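Local structure of TRAS1 ORF2p (Bombyx mori, 1WDU) at residues Asn103-Val108 against Leu134-Arg139; Ala25-Gln28 against Ala33-Glu36; Thr80-Ile85 against Tyr123-Lys128. The protein probably cleaves target DNA as the N-terminal endonuclease domain of the ORF2 protein of a telomere-specific non-LTR retrotransposon. The protein carries 1 engineered substitution. All blocks are in the same frame, centred on the assembly; numbering follows the deposited sequence.

Contact 1: Asn103-Val108 against Leu134-Arg139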
loop_
_atom_site.group_PDB
_atom_site.type_symbol
_atom_site.label_atom_id
_atom_site.label_comp_id
_atom_site.label_asym_id
_atom_site.label_seq_id
_atom_site.Cartn_x
_atom_site.Cartn_y
_atom_site.Cartn_z
ATOM N N ASN A 103 -13.237 -4.342 -4.666
ATOM C CA ASN A 103 -12.487 -4.827 -5.816
ATOM C C ASN A 103 -11.213 -4.014 -6.016
ATOM O O ASN A 103 -10.354 -4.394 -6.813
ATOM C CB ASN A 103 -13.345 -4.737 -7.086
ATOM C CG ASN A 103 -14.587 -5.619 -7.025
ATOM O OD1 ASN A 103 -14.774 -6.498 -7.867
ATOM N ND2 ASN A 103 -15.442 -5.384 -6.028
ATOM N N ASN A 104 -11.090 -2.901 -5.292
ATOM C CA ASN A 104 -9.916 -2.036 -5.416
ATOM C C ASN A 104 -9.119 -1.867 -4.132
ATOM O O ASN A 104 -7.957 -1.459 -4.173
ATOM C CB ASN A 104 -10.323 -0.650 -5.928
ATOM C CG ASN A 104 -10.859 -0.685 -7.342
ATOM O OD1 ASN A 104 -12.063 -0.850 -7.564
ATOM N ND2 ASN A 104 -9.961 -0.548 -8.317
ATOM N N ILE A 105 -9.737 -2.151 -2.988
ATOM C CA ILE A 105 -9.022 -2.026 -1.729
ATOM C C ILE A 105 -9.272 -3.211 -0.813
ATOM O O ILE A 105 -10.338 -3.853 -0.860
ATOM C CB ILE A 105 -9.391 -0.732 -0.932
ATOM C CG1 ILE A 105 -10.736 -0.909 -0.235
ATOM C CG2 ILE A 105 -9.404 0.497 -1.851
ATOM C CD1 ILE A 105 -11.024 0.187 0.774
ATOM N N VAL A 106 -8.263 -3.516 -0.004
ATOM C CA VAL A 106 -8.364 -4.591 0.963
ATOM C C VAL A 106 -7.873 -3.973 2.275
ATOM O O VAL A 106 -6.825 -3.313 2.334
ATOM C CB VAL A 106 -7.532 -5.845 0.536
ATOM C CG1 VAL A 106 -6.046 -5.531 0.512
ATOM C CG2 VAL A 106 -7.841 -7.017 1.478
ATOM N N VAL A 107 -8.681 -4.142 3.313
ATOM C CA VAL A 107 -8.384 -3.574 4.613
ATOM C C VAL A 107 -8.173 -4.690 5.624
ATOM O O VAL A 107 -8.994 -5.616 5.746
ATOM C CB VAL A 107 -9.547 -2.661 5.084
ATOM C CG1 VAL A 107 -9.174 -1.961 6.386
ATOM C CG2 VAL A 107 -9.893 -1.647 3.986
ATOM N N VAL A 108 -7.072 -4.588 6.358
ATOM C CA VAL A 108 -6.736 -5.589 7.354
ATOM C C VAL A 108 -6.089 -4.968 8.576
ATOM O O VAL A 108 -5.194 -4.131 8.448
ATOM C CB VAL A 108 -5.780 -6.640 6.750
ATOM C CG1 VAL A 108 -4.831 -7.163 7.802
ATOM C CG2 VAL A 108 -6.591 -7.775 6.143
ATOM N N LEU A 134 -12.158 7.540 -3.853
ATOM C CA LEU A 134 -11.946 8.498 -2.775
ATOM C C LEU A 134 -13.020 8.287 -1.703
ATOM O O LEU A 134 -12.757 8.445 -0.502
ATOM C CB LEU A 134 -11.982 9.934 -3.310
ATOM C CG LEU A 134 -10.862 10.322 -4.285
ATOM C CD1 LEU A 134 -11.006 11.789 -4.675
ATOM C CD2 LEU A 134 -9.504 10.090 -3.634
ATOM N N GLU A 135 -14.221 7.914 -2.145
ATOM C CA GLU A 135 -15.339 7.646 -1.232
ATOM C C GLU A 135 -14.991 6.416 -0.397
ATOM O O GLU A 135 -15.263 6.366 0.806
ATOM C CB GLU A 135 -16.638 7.364 -2.003
ATOM C CG GLU A 135 -17.118 8.478 -2.925
ATOM C CD GLU A 135 -18.340 8.068 -3.743
ATOM O OE1 GLU A 135 -18.332 6.952 -4.325
ATOM O OE2 GLU A 135 -19.306 8.863 -3.813
ATOM N N GLN A 136 -14.392 5.417 -1.036
ATOM C CA GLN A 136 -14.002 4.205 -0.318
ATOM C C GLN A 136 -12.975 4.562 0.752
ATOM O O GLN A 136 -12.984 3.986 1.840
ATOM C CB GLN A 136 -13.419 3.165 -1.274
ATOM C CG GLN A 136 -14.450 2.429 -2.110
ATOM C CD GLN A 136 -13.801 1.534 -3.159
ATOM O OE1 GLN A 136 -12.904 0.743 -2.858
ATOM N NE2 GLN A 136 -14.250 1.662 -4.398
ATOM N N ILE A 137 -12.093 5.516 0.446
ATOM C CA ILE A 137 -11.085 5.939 1.416
ATOM C C ILE A 137 -11.802 6.571 2.596
ATOM O O ILE A 137 -11.476 6.293 3.745
ATOM C CB ILE A 137 -10.079 6.966 0.817
ATOM C CG1 ILE A 137 -9.307 6.321 -0.340
ATOM C CG2 ILE A 137 -9.118 7.481 1.905
ATOM C CD1 ILE A 137 -8.642 5.016 0.016
ATOM N N LYS A 138 -12.786 7.418 2.300
ATOM C CA LYS A 138 -13.566 8.080 3.342
ATOM C C LYS A 138 -14.278 7.044 4.208
ATOM O O LYS A 138 -14.183 7.080 5.431
ATOM C CB LYS A 138 -14.599 9.025 2.717
ATOM C CG LYS A 138 -13.989 10.159 1.899
ATOM C CD LYS A 138 -15.018 11.234 1.544
ATOM C CE LYS A 138 -14.350 12.426 0.849
ATOM N NZ LYS A 138 -15.304 13.526 0.494
ATOM N N ARG A 139 -14.982 6.121 3.558
ATOM C CA ARG A 139 -15.713 5.066 4.251
ATOM C C ARG A 139 -14.808 4.310 5.220
ATOM O O ARG A 139 -15.209 4.018 6.354
ATOM C CB ARG A 139 -16.321 4.098 3.230
ATOM C CG ARG A 139 -17.186 2.990 3.826
ATOM C CD ARG A 139 -18.188 2.478 2.791
ATOM N NE ARG A 139 -19.088 1.461 3.328
ATOM C CZ ARG A 139 -18.790 0.167 3.430
ATOM N NH1 ARG A 139 -17.606 -0.280 3.028
ATOM N NH2 ARG A 139 -19.678 -0.682 3.937
#

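Contact 2: Ala25-Gln28 against Ala33-Glu36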
loop_
_atom_site.group_PDB
_atom_site.type_symbol
_atom_site.label_atom_id
_atom_site.label_comp_id
_atom_site.label_asym_id
_atom_site.label_seq_id
_atom_site.Cartn_x
_atom_site.Cartn_y
_atom_site.Cartn_z
ATOM N N ALA A 25 4.381 -2.791 -3.149
ATOM C CA ALA A 25 4.741 -3.022 -4.543
ATOM C C ALA A 25 3.604 -3.432 -5.462
ATOM O O ALA A 25 2.718 -4.205 -5.085
ATOM C CB ALA A 25 5.851 -4.073 -4.619
ATOM N N ASN A 26 3.656 -2.898 -6.676
ATOM C CA ASN A 26 2.693 -3.208 -7.715
ATOM C C ASN A 26 3.416 -4.215 -8.600
ATOM O O ASN A 26 4.318 -3.863 -9.351
ATOM C CB ASN A 26 2.340 -1.962 -8.531
ATOM C CG ASN A 26 1.392 -2.275 -9.681
ATOM O OD1 ASN A 26 1.297 -3.424 -10.120
ATOM N ND2 ASN A 26 0.695 -1.259 -10.178
ATOM N N LEU A 27 3.008 -5.470 -8.489
ATOM C CA LEU A 27 3.593 -6.582 -9.224
ATOM C C LEU A 27 3.208 -6.690 -10.690
ATOM O O LEU A 27 3.862 -7.408 -11.456
ATOM C CB LEU A 27 3.222 -7.879 -8.513
ATOM C CG LEU A 27 4.036 -8.260 -7.274
ATOM C CD1 LEU A 27 4.725 -7.047 -6.677
ATOM C CD2 LEU A 27 3.110 -8.941 -6.268
ATOM N N GLN A 28 2.143 -5.991 -11.072
ATOM C CA GLN A 28 1.649 -6.002 -12.448
ATOM C C GLN A 28 1.276 -7.382 -12.997
ATOM O O GLN A 28 1.380 -7.626 -14.195
ATOM C CB GLN A 28 2.665 -5.334 -13.380
ATOM C CG GLN A 28 2.671 -3.816 -13.258
ATOM C CD GLN A 28 3.419 -3.126 -14.385
ATOM O OE1 GLN A 28 3.263 -1.920 -14.597
ATOM N NE2 GLN A 28 4.243 -3.880 -15.107
ATOM N N ALA A 33 7.622 -11.319 -10.740
ATOM C CA ALA A 33 7.627 -10.228 -9.779
ATOM C C ALA A 33 7.185 -10.706 -8.401
ATOM O O ALA A 33 7.753 -10.293 -7.389
ATOM C CB ALA A 33 6.715 -9.091 -10.263
ATOM N N THR A 34 6.186 -11.581 -8.351
ATOM C CA THR A 34 5.716 -12.065 -7.057
ATOM C C THR A 34 6.737 -13.010 -6.427
ATOM O O THR A 34 6.756 -13.194 -5.212
ATOM C CB THR A 34 4.334 -12.770 -7.154
ATOM O OG1 THR A 34 4.513 -14.188 -7.135
ATOM C CG2 THR A 34 3.596 -12.348 -8.424
ATOM N N ALA A 35 7.592 -13.599 -7.259
ATOM C CA ALA A 35 8.641 -14.485 -6.770
ATOM C C ALA A 35 9.681 -13.564 -6.128
ATOM O O ALA A 35 10.157 -13.810 -5.018
ATOM C CB ALA A 35 9.258 -15.258 -7.928
ATOM N N GLU A 36 10.010 -12.489 -6.841
ATOM C CA GLU A 36 10.975 -11.508 -6.355
ATOM C C GLU A 36 10.479 -10.921 -5.042
ATOM O O GLU A 36 11.251 -10.748 -4.100
ATOM C CB GLU A 36 11.149 -10.384 -7.374
ATOM C CG GLU A 36 11.838 -10.790 -8.658
ATOM C CD GLU A 36 11.732 -9.710 -9.723
ATOM O OE1 GLU A 36 10.714 -9.697 -10.459
ATOM O OE2 GLU A 36 12.655 -8.866 -9.811
#

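Contact 3: Thr80-Ile85 against Tyr123-Lys128. With PO4 (phosphate ion), chain C.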
loop_
_atom_site.group_PDB
_atom_site.type_symbol
_atom_site.label_atom_id
_atom_site.label_comp_id
_atom_site.label_asym_id
_atom_site.label_seq_id
_atom_site.Cartn_x
_atom_site.Cartn_y
_atom_site.Cartn_z
ATOM N N THR A 80 -9.169 -12.056 -11.408
ATOM C CA THR A 80 -8.314 -10.890 -11.189
ATOM C C THR A 80 -8.475 -10.196 -9.836
ATOM O O THR A 80 -9.567 -9.771 -9.457
ATOM C CB THR A 80 -8.507 -9.837 -12.316
ATOM O OG1 THR A 80 -7.652 -10.167 -13.414
ATOM C CG2 THR A 80 -8.158 -8.430 -11.833
ATOM N N VAL A 81 -7.359 -10.087 -9.125
ATOM C CA VAL A 81 -7.308 -9.429 -7.826
ATOM C C VAL A 81 -6.412 -8.213 -8.020
ATOM O O VAL A 81 -5.263 -8.336 -8.438
ATOM C CB VAL A 81 -6.710 -10.361 -6.755
ATOM C CG1 VAL A 81 -6.633 -9.647 -5.424
ATOM C CG2 VAL A 81 -7.568 -11.629 -6.638
ATOM N N LYS A 82 -6.942 -7.037 -7.731
ATOM C CA LYS A 82 -6.181 -5.811 -7.920
ATOM C C LYS A 82 -5.342 -5.404 -6.715
ATOM O O LYS A 82 -4.346 -4.708 -6.866
ATOM C CB LYS A 82 -7.137 -4.683 -8.315
ATOM C CG LYS A 82 -8.009 -5.074 -9.498
ATOM C CD LYS A 82 -8.941 -3.968 -9.928
ATOM C CE LYS A 82 -9.876 -4.455 -11.029
ATOM N NZ LYS A 82 -10.872 -3.409 -11.370
ATOM N N ALA A 83 -5.735 -5.849 -5.526
ATOM C CA ALA A 83 -5.001 -5.510 -4.315
ATOM C C ALA A 83 -5.015 -6.634 -3.282
ATOM O O ALA A 83 -5.954 -7.426 -3.200
ATOM C CB ALA A 83 -5.562 -4.248 -3.711
ATOM N N ALA A 84 -3.948 -6.705 -2.500
ATOM C CA ALA A 84 -3.849 -7.727 -1.482
ATOM C C ALA A 84 -2.855 -7.335 -0.410
ATOM O O ALA A 84 -2.009 -6.460 -0.601
ATOM C CB ALA A 84 -3.444 -9.048 -2.105
ATOM N N ILE A 85 -2.975 -7.991 0.733
ATOM C CA ILE A 85 -2.071 -7.741 1.830
ATOM C C ILE A 85 -1.491 -9.080 2.285
ATOM O O ILE A 85 -2.223 -9.995 2.667
ATOM C CB ILE A 85 -2.798 -7.033 2.990
ATOM C CG1 ILE A 85 -3.238 -5.634 2.535
ATOM C CG2 ILE A 85 -1.887 -6.956 4.203
ATOM C CD1 ILE A 85 -4.023 -4.830 3.572
ATOM N N TYR A 123 -5.533 0.051 -5.155
ATOM C CA TYR A 123 -5.156 0.198 -6.552
ATOM C C TYR A 123 -6.301 0.899 -7.307
ATOM O O TYR A 123 -7.434 0.419 -7.333
ATOM C CB TYR A 123 -4.861 -1.163 -7.179
ATOM C CG TYR A 123 -4.574 -1.070 -8.660
ATOM C CD1 TYR A 123 -5.571 -1.328 -9.601
ATOM C CD2 TYR A 123 -3.325 -0.662 -9.122
ATOM C CE1 TYR A 123 -5.333 -1.180 -10.958
ATOM C CE2 TYR A 123 -3.075 -0.508 -10.471
ATOM C CZ TYR A 123 -4.083 -0.768 -11.386
ATOM O OH TYR A 123 -3.838 -0.612 -12.726
ATOM N N PHE A 124 -5.988 2.043 -7.907
ATOM C CA PHE A 124 -6.961 2.826 -8.658
ATOM C C PHE A 124 -6.610 2.746 -10.153
ATOM O O PHE A 124 -5.512 3.149 -10.556
ATOM C CB PHE A 124 -6.914 4.290 -8.192
ATOM C CG PHE A 124 -7.131 4.478 -6.699
ATOM C CD1 PHE A 124 -6.669 5.626 -6.063
ATOM C CD2 PHE A 124 -7.801 3.509 -5.935
ATOM C CE1 PHE A 124 -6.862 5.816 -4.700
ATOM C CE2 PHE A 124 -8.000 3.684 -4.569
ATOM C CZ PHE A 124 -7.526 4.848 -3.947
ATOM N N GLU A 125 -7.532 2.226 -10.967
ATOM C CA GLU A 125 -7.294 2.123 -12.409
ATOM C C GLU A 125 -6.936 3.508 -12.921
ATOM O O GLU A 125 -7.482 4.506 -12.448
ATOM C CB GLU A 125 -8.547 1.665 -13.156
ATOM C CG GLU A 125 -9.529 0.870 -12.333
ATOM C CD GLU A 125 -9.059 -0.528 -12.103
ATOM O OE1 GLU A 125 -8.124 -0.960 -12.822
ATOM O OE2 GLU A 125 -9.634 -1.195 -11.213
ATOM N N PRO A 126 -6.028 3.589 -13.904
ATOM C CA PRO A 126 -5.618 4.878 -14.464
ATOM C C PRO A 126 -6.685 5.442 -15.404
ATOM O O PRO A 126 -6.692 6.640 -15.695
ATOM C CB PRO A 126 -4.341 4.526 -15.216
ATOM C CG PRO A 126 -4.696 3.186 -15.787
ATOM C CD PRO A 126 -5.331 2.483 -14.588
ATOM N N ASP A 127 -7.579 4.568 -15.862
ATOM C CA ASP A 127 -8.636 4.942 -16.798
ATOM C C ASP A 127 -10.055 4.912 -16.218
ATOM O O ASP A 127 -11.028 4.846 -16.963
ATOM C CB ASP A 127 -8.554 4.032 -18.031
ATOM C CG ASP A 127 -8.666 2.546 -17.680
ATOM O OD1 ASP A 127 -8.194 2.139 -16.593
ATOM O OD2 ASP A 127 -9.214 1.776 -18.503
ATOM N N LYS A 128 -10.163 4.973 -14.894
ATOM C CA LYS A 128 -11.450 4.959 -14.203
ATOM C C LYS A 128 -11.519 6.172 -13.271
ATOM O O LYS A 128 -10.507 6.573 -12.698
ATOM C CB LYS A 128 -11.590 3.671 -13.377
ATOM C CG LYS A 128 -11.929 2.403 -14.172
ATOM C CD LYS A 128 -13.421 2.331 -14.480
ATOM C CE LYS A 128 -13.822 1.018 -15.150
ATOM N NZ LYS A 128 -13.305 0.884 -16.540
HETATM P P PO4 C . -0.651 -0.176 -13.795
HETATM O O1 PO4 C . -1.363 -0.124 -15.193
HETATM O O2 PO4 C . 0.842 0.062 -13.868
HETATM O O3 PO4 C . -1.410 0.674 -12.764
HETATM O O4 PO4 C . -0.847 -1.631 -13.325
#

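Contact 1: Asn103-Val108 against Leu134-Arg139
Gln136 reaches from the helix toward the strand and sets its amide oxygen against the branched side chain of Ile105 at the strand's start. OE1 leads: it lies 3.7 Å from Ile105 CG2 and 3.8 Å from CG1, so it faces the fork where the two branches leave CB, with CD1 a little farther off. The amide nitrogen is turned back, NE2 standing 5.6 Å from Ile105 CG2. The two side chains run past each other in opposite directions, one from each backbone, which fits the 8.1 Å between Ile105 CA and Gln136 CA. Ile105 takes a cramped form, CG1 between its own backbone N and carbonyl carbon (chi1 78°), and this turns both branches toward the oxygen. Gln136 stays extended beyond CG (chi2 173°), which carries its amide across from the helix. At the same oxygen's flank Asn104 CB approaches to 4.2 Å, a looser touch made by the root of that side chain, while its ND2 is bonded to Tyr123 O on the adjoining strand.

The contact between the segments is thus van der Waals only, with a polar atom laid on hydrocarbon. What satisfies OE1 is the Thr102 hydroxyl just before the strand, itself hydrogen-bonded to the backbone N of Asn104 and of Ile105. Thr102 therefore ties the strand's entry to the helix and probably steadies the amide oxygen. Behind Gln136 the helix is regular, Arg139 N bonding to Glu135 O at 2.8 Å, and on its other flank Leu134 and Ile137 pack on helix 169-181. A helix laid over a sheet in this way, helix 131-142 on the sheet that holds strand 105-111, forms an outer layer of the four-layered alpha/beta sandwich of DNase I-like endonucleases.

Contact 2: Ala25-Gln28 against Ala33-Glu36
In the first connection of a beta-alpha-beta unit, where strand 20-26 gives way to helix 31-44, Leu27 folds back on Ala33 and Thr34. The backbones come close, Leu27 CA and Ala33 CA being 5.5 Å apart, and the small Ala33 methyl group allows it. Ala33 CB touches the carbonyl oxygen of Leu27 at 3.5 Å and also meets Leu27 CB at 4.1 Å, so one methyl rests on backbone and side chain together. Farther out, Leu27 CD2 comes to 4.1 Å from Thr34 CG2, the two side chains crossing at about a right angle. CG of Leu27 sits beside its own backbone N (chi1 -80°), which swings the branch over the helix; chi2, at 21°, is near an eclipsed value, and the branch looks somewhat strained. Leu27 also packs on Ile51 of strand 48-52, the third element of the unit.

With an alanine here the branch that spans Thr34 and Ile51 is gone, which is likely to open a gap between the first turns of the helix and the sheet.

The turn itself is held by Asn26. Its OD1 accepts from Gln28 N at 2.9 Å, a bent bond (135° at the hydrogen) with the donor only slightly tilted from the carbonyl plane: an Asx turn. It closes over Leu27, and Gln28 follows in a left-handed backbone conformation that redirects the chain toward the helix. Asn26 ND2 makes a weak hydrogen bond to Asp154, and its side chain also touches Glu53 and His234. Such a cluster of polar side chains at the strand ends is consistent with the active-site cleft of the DNase I-like fold, which in this family lies at such strand ends.

Contact 3: Thr80-Ile85 against Tyr123-Lys128
Just ahead of strand 83-87, the Lys82 carbonyl meets the end of strand 116-123, its O lying 3.6 Å from Tyr123 CB, and beyond Tyr123 the chain runs into a type I turn from Glu125 to Lys128. Lys82 CB touches Tyr123 CD1 obliquely at 3.9 Å. Its chain then extends fully to bring NZ to Glu125 OE2, a salt bridge at a short 2.5 Å in which NZ approaches OE2 from above the carboxylate plane, 40° out of it. Glu125 bends at chi2 (-75°) to present that oxygen, and the two side chains cross at about a right angle. OE2 has a second partner in Asn104 ND2. The strands involved belong to different sheets of the DNase I-like sandwich, so this contact joins their ends across the interface. With chi1 at 175°, CG of Tyr123 points away from the backbone N and the ring brings its hydroxyl to a phosphate ion, probably from the crystallisation liquor. OH donates to phosphate O3 at 2.7 Å, the oxygen lying in the ring plane at its edge. His234 NE2 bonds to the same phosphate.

In the fold
Contact 2 comes first along the chain; the segments of contacts 3 and 1 then alternate, 80-85, 103-108, 123-128, 134-139. Contacts 1 and 3 lie 11 Å apart between centres and touch: Asn103 O packs on Lys82 CD at 3.4 Å, and Ile85 of one sheet packs on Val106 of the other. Contact 2 lies 14 Å from contact 3 and 21 Å from contact 1, centre to centre. It shares with contact 3 the sheet that holds strands 20-26 and 83-87, and Asn26 reaches Tyr123. Together they run from helix 31-44 through both sheets to helix 131-142, crossing the layers of the sandwich.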